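Local structure of probable thiosulfate sulfurtransferase (Thermus thermophilus, 2EG4) at residues Leu47-Arg61 with Thr78-Gln90. The protein probably acts as a sulfurtransferase that moves sulfur from thiosulfate to cyanide, with two rhodanese-like domains and a bound zinc ion. Numbering follows the deposited sequence.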
loop_
_atom_site.group_PDB
_atom_site.type_symbol
_atom_site.label_atom_id
_atom_site.label_comp_id
_atom_site.label_asym_id
_atom_site.label_seq_id
_atom_site.Cartn_x
_atom_site.Cartn_y
_atom_site.Cartn_z
ATOM N N LEU A 47 9.573 -11.743 -3.090
ATOM C CA LEU A 47 9.163 -10.338 -2.975
ATOM C C LEU A 47 10.282 -9.513 -2.366
ATOM O O LEU A 47 10.598 -8.426 -2.841
ATOM C CB LEU A 47 7.906 -10.232 -2.121
ATOM C CG LEU A 47 7.453 -8.807 -1.771
ATOM C CD1 LEU A 47 7.247 -7.962 -3.052
ATOM C CD2 LEU A 47 6.147 -8.929 -1.029
ATOM N N GLU A 48 10.885 -10.025 -1.305
ATOM C CA GLU A 48 11.987 -9.311 -0.670
ATOM C C GLU A 48 13.135 -9.110 -1.660
ATOM O O GLU A 48 13.719 -8.031 -1.702
ATOM C CB GLU A 48 12.453 -10.090 0.562
ATOM C CG GLU A 48 13.546 -9.424 1.379
ATOM C CD GLU A 48 13.960 -10.285 2.559
ATOM O OE1 GLU A 48 13.463 -10.049 3.684
ATOM O OE2 GLU A 48 14.780 -11.208 2.353
ATOM N N GLY A 49 13.450 -10.141 -2.459
ATOM C CA GLY A 49 14.527 -10.024 -3.438
ATOM C C GLY A 49 14.202 -8.997 -4.511
ATOM O O GLY A 49 15.074 -8.232 -4.945
ATOM N N GLY A 50 12.945 -8.984 -4.935
ATOM C CA GLY A 50 12.494 -8.039 -5.951
ATOM C C GLY A 50 12.593 -6.614 -5.419
ATOM O O GLY A 50 12.957 -5.686 -6.157
ATOM N N LEU A 51 12.278 -6.431 -4.139
ATOM C CA LEU A 51 12.386 -5.099 -3.540
ATOM C C LEU A 51 13.862 -4.707 -3.449
ATOM O O LEU A 51 14.215 -3.565 -3.699
ATOM C CB LEU A 51 11.735 -5.071 -2.160
ATOM C CG LEU A 51 10.202 -5.166 -2.206
ATOM C CD1 LEU A 51 9.615 -5.463 -0.827
ATOM C CD2 LEU A 51 9.636 -3.835 -2.711
ATOM N N THR A 52 14.733 -5.650 -3.104
ATOM C CA THR A 52 16.167 -5.317 -3.045
ATOM C C THR A 52 16.643 -4.791 -4.394
ATOM O O THR A 52 17.353 -3.783 -4.470
ATOM C CB THR A 52 17.029 -6.551 -2.717
ATOM O OG1 THR A 52 16.846 -6.903 -1.350
ATOM C CG2 THR A 52 18.503 -6.245 -2.923
ATOM N N GLU A 53 16.253 -5.478 -5.460
ATOM C CA GLU A 53 16.673 -5.098 -6.804
ATOM C C GLU A 53 16.148 -3.714 -7.154
ATOM O O GLU A 53 16.860 -2.894 -7.734
ATOM C CB GLU A 53 16.169 -6.108 -7.828
ATOM C CG GLU A 53 16.395 -5.697 -9.264
ATOM C CD GLU A 53 17.867 -5.507 -9.616
ATOM O OE1 GLU A 53 18.743 -5.985 -8.867
ATOM O OE2 GLU A 53 18.143 -4.881 -10.662
ATOM N N LEU A 54 14.901 -3.470 -6.784
ATOM C CA LEU A 54 14.265 -2.182 -7.046
ATOM C C LEU A 54 14.945 -1.068 -6.268
ATOM O O LEU A 54 15.238 0.002 -6.819
ATOM C CB LEU A 54 12.791 -2.257 -6.657
ATOM C CG LEU A 54 11.971 -0.973 -6.844
ATOM C CD1 LEU A 54 11.802 -0.635 -8.318
ATOM C CD2 LEU A 54 10.607 -1.189 -6.209
ATOM N N PHE A 55 15.185 -1.310 -4.985
ATOM C CA PHE A 55 15.835 -0.323 -4.132
ATOM C C PHE A 55 17.223 0.027 -4.668
ATOM O O PHE A 55 17.605 1.198 -4.706
ATOM C CB PHE A 55 15.978 -0.853 -2.710
ATOM C CG PHE A 55 14.665 -1.102 -1.989
ATOM C CD1 PHE A 55 13.442 -0.819 -2.584
ATOM C CD2 PHE A 55 14.677 -1.602 -0.690
ATOM C CE1 PHE A 55 12.231 -1.036 -1.886
ATOM C CE2 PHE A 55 13.492 -1.819 0.005
ATOM C CZ PHE A 55 12.267 -1.536 -0.589
ATOM N N GLN A 56 17.978 -0.985 -5.086
ATOM C CA GLN A 56 19.321 -0.734 -5.607
ATOM C C GLN A 56 19.303 -0.001 -6.942
ATOM O O GLN A 56 20.069 0.943 -7.154
ATOM C CB GLN A 56 20.095 -2.051 -5.741
ATOM C CG GLN A 56 20.220 -2.789 -4.426
ATOM C CD GLN A 56 21.216 -3.931 -4.484
ATOM O OE1 GLN A 56 21.452 -4.509 -5.545
ATOM N NE2 GLN A 56 21.787 -4.273 -3.338
ATOM N N THR A 57 18.423 -0.418 -7.838
ATOM C CA THR A 57 18.331 0.197 -9.155
ATOM C C THR A 57 17.920 1.666 -9.073
ATOM O O THR A 57 18.412 2.485 -9.853
ATOM C CB THR A 57 17.349 -0.572 -10.068
ATOM O OG1 THR A 57 17.815 -1.918 -10.245
ATOM C CG2 THR A 57 17.283 0.072 -11.437
ATOM N N LEU A 58 17.028 1.997 -8.135
ATOM C CA LEU A 58 16.573 3.393 -7.964
ATOM C C LEU A 58 17.435 4.200 -6.993
ATOM O O LEU A 58 17.195 5.396 -6.763
ATOM C CB LEU A 58 15.122 3.428 -7.476
ATOM C CG LEU A 58 14.071 2.988 -8.491
ATOM C CD1 LEU A 58 12.677 3.243 -7.914
ATOM C CD2 LEU A 58 14.237 3.742 -9.784
ATOM N N GLY A 59 18.443 3.552 -6.423
ATOM C CA GLY A 59 19.307 4.236 -5.474
ATOM C C GLY A 59 18.544 4.680 -4.242
ATOM O O GLY A 59 18.757 5.782 -3.725
ATOM N N LEU A 60 17.643 3.817 -3.773
ATOM C CA LEU A 60 16.832 4.100 -2.604
ATOM C C LEU A 60 17.564 3.753 -1.321
ATOM O O LEU A 60 18.407 2.845 -1.288
ATOM C CB LEU A 60 15.521 3.318 -2.656
ATOM C CG LEU A 60 14.593 3.528 -3.844
ATOM C CD1 LEU A 60 13.281 2.779 -3.605
ATOM C CD2 LEU A 60 14.327 5.023 -4.002
ATOM N N ARG A 61 17.226 4.488 -0.271
ATOM C CA ARG A 61 17.801 4.322 1.057
ATOM C C ARG A 61 16.949 5.171 1.991
ATOM O O ARG A 61 16.375 6.175 1.559
ATOM C CB ARG A 61 19.235 4.834 1.078
ATOM C CG ARG A 61 19.361 6.247 0.544
ATOM C CD ARG A 61 20.711 6.859 0.854
ATOM N NE ARG A 61 20.776 8.252 0.418
ATOM C CZ ARG A 61 19.976 9.213 0.870
ATOM N NH1 ARG A 61 19.045 8.935 1.779
ATOM N NH2 ARG A 61 20.100 10.452 0.406
ATOM N N THR A 78 2.381 1.994 -3.288
ATOM C CA THR A 78 3.803 2.090 -3.552
ATOM C C THR A 78 4.547 2.299 -2.227
ATOM O O THR A 78 5.554 1.639 -1.985
ATOM C CB THR A 78 4.103 3.224 -4.569
ATOM O OG1 THR A 78 3.353 2.980 -5.778
ATOM C CG2 THR A 78 5.597 3.227 -4.939
ATOM N N ALA A 79 4.056 3.198 -1.364
ATOM C CA ALA A 79 4.706 3.418 -0.074
ATOM C C ALA A 79 4.679 2.146 0.762
ATOM O O ALA A 79 5.617 1.862 1.513
ATOM C CB ALA A 79 4.019 4.563 0.690
ATOM N N PHE A 80 3.595 1.397 0.627
ATOM C CA PHE A 80 3.456 0.151 1.361
ATOM C C PHE A 80 4.566 -0.822 0.965
ATOM O O PHE A 80 5.187 -1.438 1.827
ATOM C CB PHE A 80 2.102 -0.493 1.114
ATOM C CG PHE A 80 1.902 -1.751 1.918
ATOM C CD1 PHE A 80 1.730 -1.683 3.304
ATOM C CD2 PHE A 80 1.994 -2.999 1.310
ATOM C CE1 PHE A 80 1.659 -2.844 4.069
ATOM C CE2 PHE A 80 1.922 -4.172 2.075
ATOM C CZ PHE A 80 1.757 -4.089 3.449
ATOM N N PHE A 81 4.825 -0.956 -0.323
ATOM C CA PHE A 81 5.904 -1.852 -0.747
ATOM C C PHE A 81 7.264 -1.377 -0.226
ATOM O O PHE A 81 8.072 -2.178 0.242
ATOM C CB PHE A 81 5.978 -1.928 -2.279
ATOM C CG PHE A 81 5.025 -2.907 -2.889
ATOM C CD1 PHE A 81 5.232 -4.279 -2.740
ATOM C CD2 PHE A 81 3.955 -2.473 -3.642
ATOM C CE1 PHE A 81 4.372 -5.200 -3.353
ATOM C CE2 PHE A 81 3.080 -3.379 -4.271
ATOM C CZ PHE A 81 3.296 -4.756 -4.122
ATOM N N LEU A 82 7.549 -0.071 -0.337
ATOM C CA LEU A 82 8.855 0.396 0.119
ATOM C C LEU A 82 9.032 0.192 1.626
ATOM O O LEU A 82 10.108 -0.221 2.070
ATOM C CB LEU A 82 9.058 1.870 -0.290
ATOM C CG LEU A 82 9.766 2.080 -1.645
ATOM C CD1 LEU A 82 9.169 1.189 -2.703
ATOM C CD2 LEU A 82 9.696 3.557 -2.079
ATOM N N GLY A 83 7.980 0.457 2.401
ATOM C CA GLY A 83 8.058 0.271 3.845
ATOM C C GLY A 83 8.152 -1.216 4.188
ATOM O O GLY A 83 8.821 -1.625 5.139
ATOM N N LEU A 84 7.455 -2.026 3.410
ATOM C CA LEU A 84 7.466 -3.484 3.604
ATOM C C LEU A 84 8.868 -4.054 3.366
ATOM O O LEU A 84 9.234 -5.098 3.922
ATOM C CB LEU A 84 6.455 -4.122 2.650
ATOM C CG LEU A 84 6.372 -5.662 2.650
ATOM C CD1 LEU A 84 5.914 -6.186 4.011
ATOM C CD2 LEU A 84 5.400 -6.097 1.569
ATOM N N GLY A 85 9.648 -3.370 2.535
ATOM C CA GLY A 85 11.009 -3.788 2.266
ATOM C C GLY A 85 11.966 -3.282 3.326
ATOM O O GLY A 85 13.181 -3.458 3.192
ATOM N N GLY A 86 11.431 -2.616 4.351
ATOM C CA GLY A 86 12.265 -2.121 5.438
ATOM C C GLY A 86 12.749 -0.680 5.389
ATOM O O GLY A 86 13.536 -0.260 6.240
ATOM N N LEU A 87 12.328 0.077 4.387
ATOM C CA LEU A 87 12.739 1.479 4.314
ATOM C C LEU A 87 11.858 2.332 5.208
ATOM O O LEU A 87 10.697 2.002 5.438
ATOM C CB LEU A 87 12.610 1.995 2.888
ATOM C CG LEU A 87 13.570 1.435 1.852
ATOM C CD1 LEU A 87 13.149 1.918 0.468
ATOM C CD2 LEU A 87 14.982 1.884 2.186
ATOM N N GLU A 88 12.420 3.425 5.729
ATOM C CA GLU A 88 11.659 4.359 6.543
ATOM C C GLU A 88 10.964 5.250 5.506
ATOM O O GLU A 88 11.626 5.865 4.690
ATOM C CB GLU A 88 12.603 5.183 7.421
ATOM C CG GLU A 88 13.301 4.331 8.485
ATOM C CD GLU A 88 12.306 3.514 9.316
ATOM O OE1 GLU A 88 11.363 4.120 9.878
ATOM O OE2 GLU A 88 12.471 2.271 9.409
ATOM N N VAL A 89 9.636 5.266 5.509
ATOM C CA VAL A 89 8.903 6.040 4.510
ATOM C C VAL A 89 7.964 7.074 5.077
ATOM O O VAL A 89 7.462 6.942 6.205
ATOM C CB VAL A 89 8.067 5.099 3.577
ATOM C CG1 VAL A 89 8.993 4.135 2.872
ATOM C CG2 VAL A 89 7.032 4.322 4.384
ATOM N N GLN A 90 7.722 8.115 4.286
ATOM C CA GLN A 90 6.805 9.170 4.674
ATOM C C GLN A 90 6.006 9.554 3.436
ATOM O O GLN A 90 6.554 9.568 2.340
ATOM C CB GLN A 90 7.584 10.384 5.184
ATOM C CG GLN A 90 6.726 11.522 5.674
ATOM C CD GLN A 90 7.567 12.605 6.326
ATOM O OE1 GLN A 90 8.515 12.306 7.057
ATOM N NE2 GLN A 90 7.225 13.864 6.073
#
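Leu87 CD1 covers one face of the Phe55 ring where helix 41-57 of the first rhodanese-like domain runs across the C-terminal end of helix 73-84, the helix that leads through a turn into edge strand 89-92 of this domain's parallel sheet. The short helical segments cross at -101° with their axes 10.3 Å apart, and apolar side chains fill the space between them without a hydrogen bond. Phe55 is the main bump: with CG anti to its carbonyl carbon (chi1 -64°), its ring reaches into a hollow walled by Leu82, Gly85 and Leu87. CD1 of Leu87 sits over the ring centre in a CH-pi contact, 3.7 Å from the Phe55 centroid and 10° off its normal, while the opposite face carries Leu51 O toward its rim. The Gly85 carbonyl lies at the edge, its O 3.6 Å from Phe55 CE2. Gly85 is part of the hollow's shape, since a CB there would run into Phe55 CZ and press on Leu51 CD1. Helix 73-84 ends in a Schellman motif, with Gly86 at positive phi, after which Leu87 turns its side chain toward segment 47-61. A valine in place of Phe55 would probably open a gap beside Gly85 and leave Leu87 CD1 without the ring face it packs on. Toward the start of segment 47-61, Leu51 straddles the Phe81 carbonyl, its CD2 3.7 Å from Phe81 O and its CD1 3.8 Å from Gly85 CA. Leu47 forks, CD1 going to the Phe81 ring and CD2 to Leu84. Beyond the helix, Leu60 fits against Leu82 and also touches Val8 and Val10 of strand 8-11, tying the contact to the sheet. The other branch of Leu87, CD2, rests on the backbone of Arg61, 3.8 Å from Arg61 C.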